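Side-chain contacts in TetR-family transcriptional regulator (PDB 2QIB), which probably binds cis-regulatory DNA through a helix-turn-helix motif and thereby regulates transcription, as TetR-family proteins generally do: residues A[96-99]-A[100-104]; A[149-152]-A[153-157]; A[217-220]-A[221-225]. All blocks are in the same frame, centred on the assembly; numbering follows the deposited sequence.

How the contacts relate
All three contacts are made within a helix or at its end, and they follow one another along the chain without touching. Contacts 1 and 2 lie in the C-terminal domain of the TetR type, with centres about 23 Å apart and nearest atoms about 8 Å apart; contact 3, on helix 216-228, lies about 23 Å from contact 2 and about 30 Å from contact 1, centre to centre. Helix 175-194 is their common neighbour, meeting Phe96, Trp156 and Phe217. Contacts 2 and 3 also reach the second subunit. Phe98, Trp156 and Phe217 each have a bound hexaethylene glycol about 4 Å away, not necessarily the same molecule and probably from the crystallisation liquor.

Contact 1 (A[96-99]-A[100-104]); sequences FDFV and DEHGP
The imidazole of His102 lies over one face of the Phe98 ring, with ND1 3.3 Å above that ring's plane and over its centre. On the imidazole side, Phe98 CZ sits over a face but toward the rim, while the backbone carbon Phe98 C is at an edge, in plane. The planes meet at 33°, an oblique pair with centroids 4.1 Å apart; the closest atoms are Phe98 CE1 and His102 CE1, at 3.3 Å. Phe98 CG is anti to the backbone N (chi1 -178°), which carries the ring along the helix toward the residue four places on.

The N-H of ND1 does not address the phenyl ring. It donates to Phe98 O at 2.9 Å (151°), nearly in the imidazole plane, so one hydrogen bond and one aromatic face together fix the rotation of His102. The backbone N of His102 adds weak bonds to Phe98 O and Val99 O, as expected where the helix is ending. With an alanine in place of Phe98, the imidazole would probably lose the surface it rests on and be freer to swing about its remaining bond to the carbonyl.

Helix 84-101 closes in ordinary fashion, Asp100 N bonding to Phe96 O at 2.9 Å and Glu101 N to Asp97 O at 3.0 Å. His102 then leaves helical angles and serves as the N-cap residue of helix 103-116. Gly103 suits the bend, because a CB there would press on Val99 O and be crowded by Pro104 CD.

The acidic side chains have outside mates: Asp97 pairs with Arg175, Asp100 with Arg171 and Glu101 with Arg75. Phe98 packs on helix 57-75, Val99 on helix 147-168 and Phe96 on helix 175-194.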
# COMPACT_ATOMS: atom_id res chain seq x y z
N PHE A 96 3.33 4.89 -14.72
CA PHE A 96 4.65 4.28 -14.77
C PHE A 96 5.72 5.16 -15.42
O PHE A 96 6.89 5.11 -15.02
CB PHE A 96 4.57 2.89 -15.42
CG PHE A 96 4.18 1.80 -14.41
CD1 PHE A 96 2.85 1.65 -14.02
CD2 PHE A 96 5.13 0.98 -13.87
CE1 PHE A 96 2.48 0.67 -13.09
CE2 PHE A 96 4.79 -0.02 -12.91
CZ PHE A 96 3.46 -0.18 -12.54
N ASP A 97 5.31 5.98 -16.38
CA ASP A 97 6.26 6.97 -16.98
C ASP A 97 6.75 7.86 -15.84
O ASP A 97 7.96 8.10 -15.68
CB ASP A 97 5.51 7.86 -17.99
CG ASP A 97 5.29 7.19 -19.34
OD1 ASP A 97 5.83 6.09 -19.60
OD2 ASP A 97 4.53 7.79 -20.15
N PHE A 98 5.81 8.35 -15.05
CA PHE A 98 6.14 9.23 -13.92
C PHE A 98 7.09 8.56 -12.94
O PHE A 98 8.10 9.12 -12.52
CB PHE A 98 4.87 9.67 -13.19
CG PHE A 98 5.14 10.62 -12.04
CD1 PHE A 98 5.17 12.00 -12.26
CD2 PHE A 98 5.38 10.12 -10.77
CE1 PHE A 98 5.45 12.87 -11.20
CE2 PHE A 98 5.66 10.99 -9.70
CZ PHE A 98 5.68 12.35 -9.91
N VAL A 99 6.73 7.34 -12.52
CA VAL A 99 7.52 6.56 -11.54
C VAL A 99 8.94 6.31 -12.06
O VAL A 99 9.93 6.50 -11.33
CB VAL A 99 6.81 5.23 -11.17
CG1 VAL A 99 7.70 4.37 -10.30
CG2 VAL A 99 5.47 5.54 -10.44
N ASP A 100 9.05 5.94 -13.33
CA ASP A 100 10.35 5.79 -13.97
C ASP A 100 11.17 7.08 -13.86
O ASP A 100 12.29 7.06 -13.34
CB ASP A 100 10.14 5.44 -15.45
CG ASP A 100 11.46 5.12 -16.18
OD1 ASP A 100 12.54 5.05 -15.57
OD2 ASP A 100 11.38 4.95 -17.41
N GLU A 101 10.58 8.18 -14.29
CA GLU A 101 11.24 9.50 -14.38
C GLU A 101 11.75 9.96 -13.01
O GLU A 101 12.76 10.69 -12.92
CB GLU A 101 10.24 10.55 -14.89
CG GLU A 101 9.89 10.43 -16.37
CD GLU A 101 8.61 11.20 -16.74
OE1 GLU A 101 8.20 12.16 -16.02
OE2 GLU A 101 7.99 10.83 -17.78
N HIS A 102 11.02 9.56 -11.96
CA HIS A 102 11.29 10.04 -10.60
C HIS A 102 11.71 8.91 -9.67
O HIS A 102 11.67 9.08 -8.45
CB HIS A 102 10.04 10.71 -10.04
CG HIS A 102 9.61 11.92 -10.82
ND1 HIS A 102 8.66 11.87 -11.81
CD2 HIS A 102 10.04 13.20 -10.78
CE1 HIS A 102 8.51 13.08 -12.34
NE2 HIS A 102 9.33 13.90 -11.73
N GLY A 103 12.16 7.80 -10.24
CA GLY A 103 12.24 6.55 -9.47
C GLY A 103 12.99 6.61 -8.14
O GLY A 103 12.44 6.27 -7.09
N PRO A 104 14.29 6.97 -8.19
CA PRO A 104 15.03 6.96 -6.94
C PRO A 104 14.43 7.86 -5.87
O PRO A 104 14.38 7.46 -4.71
CB PRO A 104 16.44 7.38 -7.37
CG PRO A 104 16.53 6.86 -8.77
CD PRO A 104 15.17 7.26 -9.33

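Contact 2 (A[149-152]-A[153-157]); sequences LELV and VRSWI
Glu150 and Arg154 form an i to i+4 salt bridge along helix 147-168, part of the C-terminal domain and, in this assembly, of the surface against the second subunit. Arg154 NE donates to Glu150 OE2 at 3.0 Å in an almost straight bond (170°). The oxygen lies in the guanidinium plane, at its edge, and is met on its anti side, with the carboxylate plane turned 56° away. Both chains are extended, which gives them the length to meet outside the helix. A water closes the ring, donating to Glu150 OE2 and accepting from Arg154 NH2 at 3.1 Å.

One residue earlier in each segment, on a neighbouring side of the helix, Leu149 CD1 lies alongside Val153 CG2 at 3.7 Å, two branched apolar groups suited to the packing on helices 175-194 and 119-140. Ser155 OG takes the crowded position between its own N and carbonyl carbon (chi1 66°). There it lies within hydrogen-bonding distance of both Leu151 O, at 2.8 Å, and Val152 O, at 3.0 Å.

Arg154 also bonds to Gln130 and makes a cation-pi contact with Tyr133, while Glu150 OE1 bridges to Arg172 of the second subunit. Glu150 is thus set between two arginines, which would tend to keep it ionised, and the buried serine hydroxyl has acceptors within its own helix.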
# COMPACT_ATOMS: atom_id res chain seq x y z
N LEU A 149 -17.29 0.22 -1.70
CA LEU A 149 -16.66 0.80 -2.89
C LEU A 149 -15.48 1.67 -2.48
O LEU A 149 -14.40 1.61 -3.10
CB LEU A 149 -17.65 1.63 -3.71
CG LEU A 149 -17.02 2.27 -4.94
CD1 LEU A 149 -16.38 1.22 -5.90
CD2 LEU A 149 -18.09 3.08 -5.68
N GLU A 150 -15.67 2.50 -1.45
CA GLU A 150 -14.56 3.34 -0.99
C GLU A 150 -13.37 2.47 -0.60
O GLU A 150 -12.23 2.79 -0.95
CB GLU A 150 -14.97 4.23 0.17
CG GLU A 150 -13.79 5.00 0.71
CD GLU A 150 -14.14 6.07 1.72
OE1 GLU A 150 -15.34 6.23 2.05
OE2 GLU A 150 -13.20 6.76 2.16
N LEU A 151 -13.61 1.36 0.09
CA LEU A 151 -12.49 0.53 0.55
C LEU A 151 -11.77 -0.13 -0.64
O LEU A 151 -10.53 -0.13 -0.70
CB LEU A 151 -13.00 -0.52 1.53
CG LEU A 151 -11.88 -1.32 2.21
CD1 LEU A 151 -12.18 -1.70 3.67
CD2 LEU A 151 -11.61 -2.56 1.40
N VAL A 152 -12.54 -0.66 -1.58
CA VAL A 152 -11.94 -1.30 -2.76
C VAL A 152 -11.08 -0.29 -3.50
O VAL A 152 -9.93 -0.59 -3.86
CB VAL A 152 -12.98 -1.91 -3.71
CG1 VAL A 152 -12.30 -2.33 -5.02
CG2 VAL A 152 -13.63 -3.10 -3.02
N VAL A 153 -11.62 0.91 -3.71
CA VAL A 153 -10.88 1.92 -4.49
C VAL A 153 -9.61 2.36 -3.76
O VAL A 153 -8.51 2.35 -4.32
CB VAL A 153 -11.77 3.11 -4.88
CG1 VAL A 153 -10.92 4.23 -5.56
CG2 VAL A 153 -12.94 2.65 -5.78
N ARG A 154 -9.73 2.73 -2.48
CA ARG A 154 -8.55 3.19 -1.76
C ARG A 154 -7.52 2.07 -1.60
O ARG A 154 -6.29 2.31 -1.67
CB ARG A 154 -8.97 3.80 -0.44
CG ARG A 154 -9.86 5.04 -0.60
CD ARG A 154 -9.72 5.90 0.66
NE ARG A 154 -10.57 7.09 0.67
CZ ARG A 154 -10.21 8.29 0.19
NH1 ARG A 154 -9.03 8.50 -0.40
NH2 ARG A 154 -11.04 9.32 0.31
N SER A 155 -7.99 0.84 -1.42
CA SER A 155 -7.05 -0.28 -1.23
C SER A 155 -6.35 -0.59 -2.58
O SER A 155 -5.15 -0.96 -2.58
CB SER A 155 -7.73 -1.54 -0.66
OG SER A 155 -8.64 -2.07 -1.57
N TRP A 156 -7.05 -0.35 -3.69
CA TRP A 156 -6.43 -0.50 -5.02
C TRP A 156 -5.34 0.55 -5.23
O TRP A 156 -4.28 0.25 -5.76
CB TRP A 156 -7.43 -0.43 -6.16
CG TRP A 156 -6.75 -0.63 -7.48
CD1 TRP A 156 -6.45 -1.81 -8.13
CD2 TRP A 156 -6.23 0.42 -8.31
NE1 TRP A 156 -5.80 -1.54 -9.35
CE2 TRP A 156 -5.63 -0.18 -9.45
CE3 TRP A 156 -6.18 1.82 -8.18
CZ2 TRP A 156 -5.04 0.58 -10.47
CZ3 TRP A 156 -5.59 2.58 -9.22
CH2 TRP A 156 -5.02 1.94 -10.32
N ILE A 157 -5.63 1.78 -4.83
CA ILE A 157 -4.61 2.87 -4.88
C ILE A 157 -3.36 2.44 -4.09
O ILE A 157 -2.25 2.58 -4.59
CB ILE A 157 -5.18 4.22 -4.38
CG1 ILE A 157 -6.25 4.72 -5.38
CG2 ILE A 157 -4.03 5.26 -4.19
CD1 ILE A 157 -7.17 5.82 -4.82
O HOH W 1 -13.67 9.72 1.82

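Contact 3 (A[217-220]-A[221-225]); sequences FGDL and VDRLL
The backbone of 217-225 is regular alpha-helix, with i to i+4 bonds from Val221 N to Phe217 O through Leu224 N to Leu220 O, each 2.9 Å long. On one side Val221 CG2 sits over a face of the Phe217 ring, 3.9 Å from its centroid, in a CH-pi contact displaced toward the CE2 and CZ rim. With Val221 CG1 anti to N (chi1 172°), CG2 falls beside the backbone N, on the side of the Phe217 ring. Leu220 CD1 meets Leu224 CD1 more loosely, at 4.1 Å.

On the polar side Arg223 NE grips both oxygens of Asp219: OD2 at 2.9 Å, approached from the syn side but well out of the carboxylate plane, and OD1 weakly at 3.3 Å. The carboxylate stands nearly square to the guanidinium, the planes 87° apart, and neither bond is straight. One water spans Asp219 OD2 and, weakly, Arg223 NH2; another donates to Asp219 OD1 and, at 2.6 Å, to Asp222 OD2, which probably eases the proximity of two like charges.

Arg223 NH1 bonds to Ala195 O of the second subunit, whose Tyr196 packs on Asp219, Leu220 and Arg223. Phe217 and Leu220 touch helix 175-194. With buried apolar residues on one side and an i to i+4 salt bridge on another, helix 216-228 is a typical amphipathic helix, here packed against its own chain and the partner subunit.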
# COMPACT_ATOMS: atom_id res chain seq x y z
N PHE A 217 -10.61 -8.05 -20.47
CA PHE A 217 -11.24 -8.76 -19.37
C PHE A 217 -11.66 -10.14 -19.90
O PHE A 217 -11.49 -11.16 -19.22
CB PHE A 217 -12.47 -8.02 -18.79
CG PHE A 217 -13.11 -8.74 -17.63
CD1 PHE A 217 -12.51 -8.77 -16.38
CD2 PHE A 217 -14.32 -9.43 -17.81
CE1 PHE A 217 -13.08 -9.44 -15.33
CE2 PHE A 217 -14.90 -10.10 -16.74
CZ PHE A 217 -14.30 -10.12 -15.52
N GLY A 218 -12.21 -10.11 -21.11
CA GLY A 218 -12.63 -11.34 -21.81
C GLY A 218 -11.48 -12.32 -21.87
O GLY A 218 -11.62 -13.52 -21.54
N ASP A 219 -10.34 -11.81 -22.29
CA ASP A 219 -9.14 -12.62 -22.42
C ASP A 219 -8.64 -13.11 -21.05
O ASP A 219 -8.25 -14.27 -20.93
CB ASP A 219 -8.06 -11.86 -23.18
CG ASP A 219 -6.79 -12.68 -23.37
OD1 ASP A 219 -6.87 -13.81 -23.90
OD2 ASP A 219 -5.73 -12.19 -22.97
N LEU A 220 -8.69 -12.27 -20.02
CA LEU A 220 -8.39 -12.74 -18.67
C LEU A 220 -9.26 -13.92 -18.23
O LEU A 220 -8.76 -14.91 -17.71
CB LEU A 220 -8.51 -11.59 -17.63
CG LEU A 220 -8.38 -11.99 -16.15
CD1 LEU A 220 -6.92 -12.38 -15.81
CD2 LEU A 220 -8.82 -10.83 -15.27
N VAL A 221 -10.57 -13.81 -18.41
CA VAL A 221 -11.47 -14.89 -18.01
C VAL A 221 -11.14 -16.16 -18.82
O VAL A 221 -11.05 -17.23 -18.23
CB VAL A 221 -12.94 -14.47 -18.20
CG1 VAL A 221 -13.92 -15.65 -17.97
CG2 VAL A 221 -13.24 -13.25 -17.29
N ASP A 222 -10.89 -16.00 -20.12
CA ASP A 222 -10.53 -17.13 -21.01
C ASP A 222 -9.28 -17.82 -20.44
O ASP A 222 -9.25 -19.05 -20.31
CB ASP A 222 -10.23 -16.66 -22.44
CG ASP A 222 -11.47 -16.16 -23.19
OD1 ASP A 222 -12.58 -16.28 -22.66
OD2 ASP A 222 -11.29 -15.63 -24.31
N ARG A 223 -8.27 -17.01 -20.12
CA ARG A 223 -7.01 -17.54 -19.55
C ARG A 223 -7.15 -18.24 -18.20
O ARG A 223 -6.49 -19.26 -17.92
CB ARG A 223 -5.97 -16.44 -19.48
CG ARG A 223 -5.44 -16.08 -20.85
CD ARG A 223 -4.71 -14.78 -20.75
NE ARG A 223 -4.16 -14.39 -22.04
CZ ARG A 223 -2.91 -14.64 -22.41
NH1 ARG A 223 -2.07 -15.30 -21.60
NH2 ARG A 223 -2.50 -14.23 -23.61
N LEU A 224 -8.04 -17.72 -17.35
CA LEU A 224 -8.26 -18.35 -16.08
C LEU A 224 -9.04 -19.66 -16.21
O LEU A 224 -8.79 -20.63 -15.49
CB LEU A 224 -8.97 -17.39 -15.11
CG LEU A 224 -8.10 -16.19 -14.66
CD1 LEU A 224 -8.95 -15.31 -13.76
CD2 LEU A 224 -6.85 -16.68 -13.92
N LEU A 225 -9.96 -19.69 -17.17
CA LEU A 225 -10.67 -20.93 -17.46
C LEU A 225 -9.68 -21.98 -17.95
O LEU A 225 -9.72 -23.13 -17.51
CB LEU A 225 -11.81 -20.68 -18.46
CG LEU A 225 -13.02 -19.96 -17.84
CD1 LEU A 225 -13.99 -19.49 -18.97
CD2 LEU A 225 -13.73 -20.85 -16.79
O HOH W 2 -8.93 -15.35 -25.29
O HOH W 3 -3.63 -11.45 -24.62